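Local structure of uncharacterized protein MJ1062 (Methanocaldococcus jannaschii, 3EO4) at residues S84-D89 / I122-A127; N90-I95 / H128-E133. The protein is of unknown function, but this piece is its C-terminal GNAT-type acetyltransferase domain, which probably transfers acyl groups. One frame throughout, in Å; residues are numbered along the deposited sequence.

Contact 1: residues S84-D89 / I122-A127; sequences SQLNTD and IGYKKA
A surface pocket that holds a bound polyether, probably from the crystallisation liquor, is built partly by Leu86 and Tyr124 of this GNAT domain. Here the type I turn Gln85–Thr88, in the loop between strands 74-84 and 92-97, meets the connection from helix 107-121 to strand 126-132. Tyr124 carries the contact. Its CG lies anti to its own carbonyl carbon (chi1 -70°), which sends the ring across to the turn, where the hydroxyl donates to the backbone O of Leu86; the modelled 2.4 Å from OH to O is doubtfully short. Thr88 O sits in the ring plane, 3.3 Å from Tyr124 CE1, so the ring meets two turn carbonyls with its edge. The Leu86 side chain crosses the tyrosine at about a right angle and brings CD2 to 3.8 Å from Tyr124 CZ. Both side chains also rest on Leu119 of helix 107-121, which ends in a Schellman motif with Gly123 as C-prime. The turn itself is braced at Gln85 O, which accepts from both the N and the OG1 of Thr88. Beyond the ring a water bridges the backbones, donating to Asp89 O at 2.6 Å and accepting from Lys125 N at 2.7 Å.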
loop_
_atom_site.group_PDB
_atom_site.type_symbol
_atom_site.label_atom_id
_atom_site.label_comp_id
_atom_site.label_asym_id
_atom_site.label_seq_id
_atom_site.Cartn_x
_atom_site.Cartn_y
_atom_site.Cartn_z
ATOM N N SER A 84 -6.890 -18.487 -9.874
ATOM C CA SER A 84 -8.290 -18.676 -9.551
ATOM C C SER A 84 -8.889 -19.578 -10.631
ATOM O O SER A 84 -8.192 -19.937 -11.588
ATOM C CB SER A 84 -8.987 -17.313 -9.474
ATOM O OG SER A 84 -8.846 -16.596 -10.691
ATOM N N GLN A 85 -10.151 -19.957 -10.468
ATOM C CA GLN A 85 -10.812 -20.911 -11.358
ATOM C C GLN A 85 -10.108 -22.278 -11.359
ATOM O O GLN A 85 -9.985 -22.911 -12.402
ATOM C CB GLN A 85 -10.959 -20.318 -12.780
ATOM C CG GLN A 85 -11.661 -18.960 -12.774
ATOM C CD GLN A 85 -11.676 -18.257 -14.120
ATOM O OE1 GLN A 85 -11.252 -17.110 -14.226
ATOM N NE2 GLN A 85 -12.213 -18.919 -15.147
ATOM N N LEU A 86 -9.656 -22.720 -10.186
ATOM C CA LEU A 86 -8.944 -23.998 -10.005
ATOM C C LEU A 86 -9.842 -25.205 -10.191
ATOM O O LEU A 86 -9.352 -26.335 -10.309
ATOM C CB LEU A 86 -8.316 -24.075 -8.598
ATOM C CG LEU A 86 -7.053 -23.235 -8.369
ATOM C CD1 LEU A 86 -6.667 -23.239 -6.874
ATOM C CD2 LEU A 86 -5.862 -23.656 -9.319
ATOM N N ASN A 87 -11.152 -24.968 -10.191
ATOM C CA ASN A 87 -12.122 -26.009 -10.479
ATOM C C ASN A 87 -12.331 -26.259 -11.967
ATOM O O ASN A 87 -13.211 -27.023 -12.340
ATOM C CB ASN A 87 -13.457 -25.724 -9.773
ATOM C CG ASN A 87 -14.059 -24.376 -10.146
ATOM O OD1 ASN A 87 -15.272 -24.233 -10.129
ATOM N ND2 ASN A 87 -13.226 -23.384 -10.463
ATOM N N THR A 88 -11.515 -25.627 -12.808
ATOM C CA THR A 88 -11.574 -25.808 -14.255
ATOM C C THR A 88 -10.222 -26.340 -14.713
ATOM O O THR A 88 -9.241 -26.332 -13.951
ATOM C CB THR A 88 -11.893 -24.464 -15.012
ATOM O OG1 THR A 88 -10.710 -23.645 -15.106
ATOM C CG2 THR A 88 -12.995 -23.678 -14.315
ATOM N N ASP A 89 -10.147 -26.777 -15.960
ATOM C CA ASP A 89 -8.883 -27.287 -16.491
ATOM C C ASP A 89 -7.941 -26.176 -16.971
ATOM O O ASP A 89 -6.919 -26.468 -17.589
ATOM C CB ASP A 89 -9.159 -28.264 -17.642
ATOM C CG ASP A 89 -9.726 -27.575 -18.869
ATOM O OD1 ASP A 89 -10.105 -26.390 -18.790
ATOM O OD2 ASP A 89 -9.790 -28.226 -19.937
ATOM N N ILE A 122 0.788 -30.600 -9.867
ATOM C CA ILE A 122 -0.460 -31.221 -9.435
ATOM C C ILE A 122 -1.420 -31.590 -10.562
ATOM O O ILE A 122 -2.547 -32.020 -10.288
ATOM C CB ILE A 122 -1.205 -30.397 -8.365
ATOM C CG1 ILE A 122 -1.465 -28.974 -8.847
ATOM C CG2 ILE A 122 -0.431 -30.453 -7.019
ATOM C CD1 ILE A 122 -2.381 -28.252 -7.959
ATOM N N GLY A 123 -0.972 -31.420 -11.805
ATOM C CA GLY A 123 -1.648 -31.977 -12.951
ATOM C C GLY A 123 -2.490 -31.082 -13.839
ATOM O O GLY A 123 -3.238 -31.593 -14.660
ATOM N N TYR A 124 -2.396 -29.760 -13.688
ATOM C CA TYR A 124 -2.967 -28.854 -14.684
ATOM C C TYR A 124 -2.135 -28.917 -15.952
ATOM O O TYR A 124 -0.927 -29.131 -15.901
ATOM C CB TYR A 124 -3.041 -27.404 -14.165
ATOM C CG TYR A 124 -4.074 -27.248 -13.077
ATOM C CD1 TYR A 124 -5.432 -27.021 -13.408
ATOM C CD2 TYR A 124 -3.716 -27.330 -11.712
ATOM C CE1 TYR A 124 -6.396 -26.866 -12.419
ATOM C CE2 TYR A 124 -4.684 -27.170 -10.713
ATOM C CZ TYR A 124 -6.031 -26.966 -11.077
ATOM O OH TYR A 124 -7.023 -26.850 -10.113
ATOM N N LYS A 125 -2.785 -28.718 -17.086
ATOM C CA LYS A 125 -2.118 -28.765 -18.386
ATOM C C LYS A 125 -2.178 -27.398 -19.105
ATOM O O LYS A 125 -1.421 -27.167 -20.049
ATOM C CB LYS A 125 -2.699 -29.899 -19.260
ATOM C CG LYS A 125 -2.615 -31.355 -18.663
ATOM C CD LYS A 125 -1.172 -31.925 -18.648
ATOM C CE LYS A 125 -1.099 -33.475 -18.519
ATOM N NZ LYS A 125 -1.304 -34.048 -17.117
ATOM N N LYS A 126 -3.073 -26.506 -18.651
ATOM C CA LYS A 126 -3.203 -25.140 -19.188
ATOM C C LYS A 126 -3.434 -24.109 -18.083
ATOM O O LYS A 126 -3.866 -24.466 -16.967
ATOM C CB LYS A 126 -4.389 -25.001 -20.158
ATOM C CG LYS A 126 -4.822 -26.244 -20.824
ATOM C CD LYS A 126 -6.278 -26.150 -21.225
ATOM C CE LYS A 126 -6.503 -26.897 -22.523
ATOM N NZ LYS A 126 -5.571 -26.384 -23.611
ATOM N N ALA A 127 -3.193 -22.835 -18.436
ATOM C CA ALA A 127 -3.436 -21.690 -17.571
ATOM C C ALA A 127 -3.592 -20.464 -18.454
ATOM O O ALA A 127 -3.117 -20.456 -19.600
ATOM C CB ALA A 127 -2.287 -21.481 -16.540
HETATM O O HOH W 1 -5.471 -28.511 -17.042
#

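Contact 2: residues N90-I95 / H128-E133; sequences NPEIGI and HARILE
Glu92 and His128 form the single parallel bridge at which strands 92-97 and 126-132 meet before splaying apart, as do the two central strands of the GNAT fold, where relatives take the pantetheine arm of acyl-CoA into the V-shaped gap. His128 N donates to Pro91 O (2.8 Å) and Ile93 N to His128 O (2.7 Å), so two bonds grip the histidine backbone. Past them the short strand segments diverge at 54°, and a MES molecule, probably from the crystallisation liquor, is bound near the side chain of Ala129.

The His128 side chain takes the crowded rotamer, CG between the backbone N and the carbonyl carbon (chi1 69°), which folds the imidazole over the backbone of Glu92. Glu92 CA then stands 3.9 Å above the ring centre on one face, and Glu92 CB is 3.4 Å from His128 NE2. In the ring plane, ND1 donates to Asn90 OD1 at 2.8 Å with an N-H...O angle of 162°, although it approaches from well above the amide plane of Asn90. With only an alanine methyl in place of the imidazole, Asn90 OD1 would probably lose this donor, a gap would open over Glu92 CA, and the asparagine amide would be freer to turn.

Glu92, its CG anti to the backbone N and its chain extended, carries its carboxylate to the aliphatic part of Arg130, with Glu92 OE2 3.3 Å from Arg130 CD; the planes of carboxylate and guanidinium are oblique. The arginine's salt bridge is made instead by NH2 with Glu157 on the neighbouring strand 157-163. A water joins the three polar ends, lying 2.8 Å from His128 NE2, donating to Glu92 OE1 at 3.1 Å and accepting from Arg130 NH1.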
loop_
_atom_site.group_PDB
_atom_site.type_symbol
_atom_site.label_atom_id
_atom_site.label_comp_id
_atom_site.label_asym_id
_atom_site.label_seq_id
_atom_site.Cartn_x
_atom_site.Cartn_y
_atom_site.Cartn_z
ATOM N N ASN A 90 -8.299 -24.911 -16.702
ATOM C CA ASN A 90 -7.602 -23.739 -17.273
ATOM C C ASN A 90 -7.722 -22.568 -16.288
ATOM O O ASN A 90 -8.501 -21.616 -16.478
ATOM C CB ASN A 90 -8.161 -23.425 -18.672
ATOM C CG ASN A 90 -7.262 -22.505 -19.503
ATOM O OD1 ASN A 90 -6.491 -21.686 -18.985
ATOM N ND2 ASN A 90 -7.406 -22.615 -20.828
ATOM N N PRO A 91 -6.978 -22.661 -15.184
ATOM C CA PRO A 91 -7.052 -21.615 -14.184
ATOM C C PRO A 91 -6.465 -20.284 -14.666
ATOM O O PRO A 91 -5.591 -20.243 -15.570
ATOM C CB PRO A 91 -6.230 -22.185 -13.016
ATOM C CG PRO A 91 -5.340 -23.173 -13.634
ATOM C CD PRO A 91 -6.114 -23.773 -14.759
ATOM N N GLU A 92 -6.951 -19.221 -14.041
ATOM C CA GLU A 92 -6.556 -17.859 -14.347
ATOM C C GLU A 92 -5.486 -17.361 -13.368
ATOM O O GLU A 92 -5.630 -17.507 -12.142
ATOM C CB GLU A 92 -7.774 -16.961 -14.300
ATOM C CG GLU A 92 -7.456 -15.515 -14.613
ATOM C CD GLU A 92 -8.705 -14.643 -14.598
ATOM O OE1 GLU A 92 -9.797 -15.160 -14.856
ATOM O OE2 GLU A 92 -8.599 -13.430 -14.351
ATOM N N ILE A 93 -4.425 -16.764 -13.918
ATOM C CA ILE A 93 -3.312 -16.234 -13.101
ATOM C C ILE A 93 -3.406 -14.718 -13.053
ATOM O O ILE A 93 -3.535 -14.072 -14.097
ATOM C CB ILE A 93 -1.910 -16.571 -13.715
ATOM C CG1 ILE A 93 -1.811 -18.023 -14.167
ATOM C CG2 ILE A 93 -0.735 -16.135 -12.786
ATOM C CD1 ILE A 93 -1.924 -18.953 -13.086
ATOM N N GLY A 94 -3.295 -14.160 -11.846
ATOM C CA GLY A 94 -3.204 -12.709 -11.646
ATOM C C GLY A 94 -1.894 -12.324 -10.967
ATOM O O GLY A 94 -1.351 -13.090 -10.149
ATOM N N ILE A 95 -1.366 -11.150 -11.306
ATOM C CA ILE A 95 -0.097 -10.713 -10.719
ATOM C C ILE A 95 -0.129 -9.196 -10.528
ATOM O O ILE A 95 -0.697 -8.476 -11.347
ATOM C CB ILE A 95 1.152 -11.168 -11.603
ATOM C CG1 ILE A 95 2.485 -10.603 -11.105
ATOM C CG2 ILE A 95 0.992 -10.725 -13.073
ATOM C CD1 ILE A 95 3.278 -11.582 -10.259
ATOM N N HIS A 128 -4.259 -19.434 -17.928
ATOM C CA HIS A 128 -4.448 -18.210 -18.689
ATOM C C HIS A 128 -4.332 -16.960 -17.837
ATOM O O HIS A 128 -4.281 -17.041 -16.621
ATOM C CB HIS A 128 -5.769 -18.233 -19.488
ATOM C CG HIS A 128 -7.004 -18.155 -18.643
ATOM N ND1 HIS A 128 -7.651 -19.272 -18.163
ATOM C CD2 HIS A 128 -7.738 -17.095 -18.233
ATOM C CE1 HIS A 128 -8.717 -18.902 -17.475
ATOM N NE2 HIS A 128 -8.794 -17.586 -17.505
ATOM N N ALA A 129 -4.279 -15.810 -18.498
ATOM C CA ALA A 129 -4.253 -14.498 -17.839
ATOM C C ALA A 129 -5.233 -13.602 -18.607
ATOM O O ALA A 129 -5.378 -13.760 -19.807
ATOM C CB ALA A 129 -2.841 -13.912 -17.877
ATOM N N ARG A 130 -5.933 -12.714 -17.913
ATOM C CA ARG A 130 -6.801 -11.713 -18.557
ATOM C C ARG A 130 -6.060 -10.393 -18.459
ATOM O O ARG A 130 -5.659 -9.994 -17.360
ATOM C CB ARG A 130 -8.185 -11.590 -17.870
ATOM C CG ARG A 130 -8.924 -12.914 -17.678
ATOM C CD ARG A 130 -10.322 -12.721 -17.018
ATOM N NE ARG A 130 -11.222 -12.067 -17.945
ATOM C CZ ARG A 130 -12.289 -12.613 -18.507
ATOM N NH1 ARG A 130 -12.660 -13.862 -18.219
ATOM N NH2 ARG A 130 -13.008 -11.876 -19.350
ATOM N N ILE A 131 -5.856 -9.732 -19.597
ATOM C CA ILE A 131 -5.027 -8.528 -19.616
ATOM C C ILE A 131 -5.680 -7.390 -20.397
ATOM O O ILE A 131 -6.177 -7.586 -21.530
ATOM C CB ILE A 131 -3.587 -8.803 -20.158
ATOM C CG1 ILE A 131 -2.956 -10.059 -19.513
ATOM C CG2 ILE A 131 -2.666 -7.611 -19.894
ATOM C CD1 ILE A 131 -1.640 -10.529 -20.197
ATOM N N LEU A 132 -5.686 -6.204 -19.791
ATOM C CA LEU A 132 -6.152 -5.012 -20.512
ATOM C C LEU A 132 -5.120 -4.590 -21.561
ATOM O O LEU A 132 -3.895 -4.680 -21.332
ATOM C CB LEU A 132 -6.413 -3.843 -19.573
ATOM C CG LEU A 132 -7.631 -3.732 -18.673
ATOM C CD1 LEU A 132 -7.770 -2.267 -18.391
ATOM C CD2 LEU A 132 -8.951 -4.282 -19.285
ATOM N N GLU A 133 -5.640 -4.168 -22.704
ATOM C CA GLU A 133 -4.857 -3.747 -23.844
ATOM C C GLU A 133 -3.764 -2.746 -23.498
ATOM O O GLU A 133 -2.737 -2.726 -24.173
ATOM C CB GLU A 133 -5.760 -3.094 -24.883
ATOM C CG GLU A 133 -6.633 -4.060 -25.597
ATOM C CD GLU A 133 -7.549 -3.382 -26.575
ATOM O OE1 GLU A 133 -8.033 -2.276 -26.236
ATOM O OE2 GLU A 133 -7.796 -3.953 -27.667
HETATM O O HOH W 2 -11.416 -16.628 -17.043
#

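How the contacts relate
Strand 74-84 leads into the turn of 84-89, and 90-95 follows at once to start strand 92-97. The chain then passes through helix 107-121 and returns as 122-127 and 128-133. The segments therefore alternate, and the two contacts cross, each closing a loop of 32 residues that includes the helix. Contact 1 fastens the loop between strands 74-84 and 92-97 to the exit of the helix; contact 2 joins strand 92-97, an edge strand of the five-stranded sheet, to strand 126-132 of the three-stranded one. The contact centres are about 13 Å apart. They meet where Lys126 O lies 3.2 Å from Pro91 CD, and a probable hydrogen bond from Ser84 N to Glu92 O closes the hairpin.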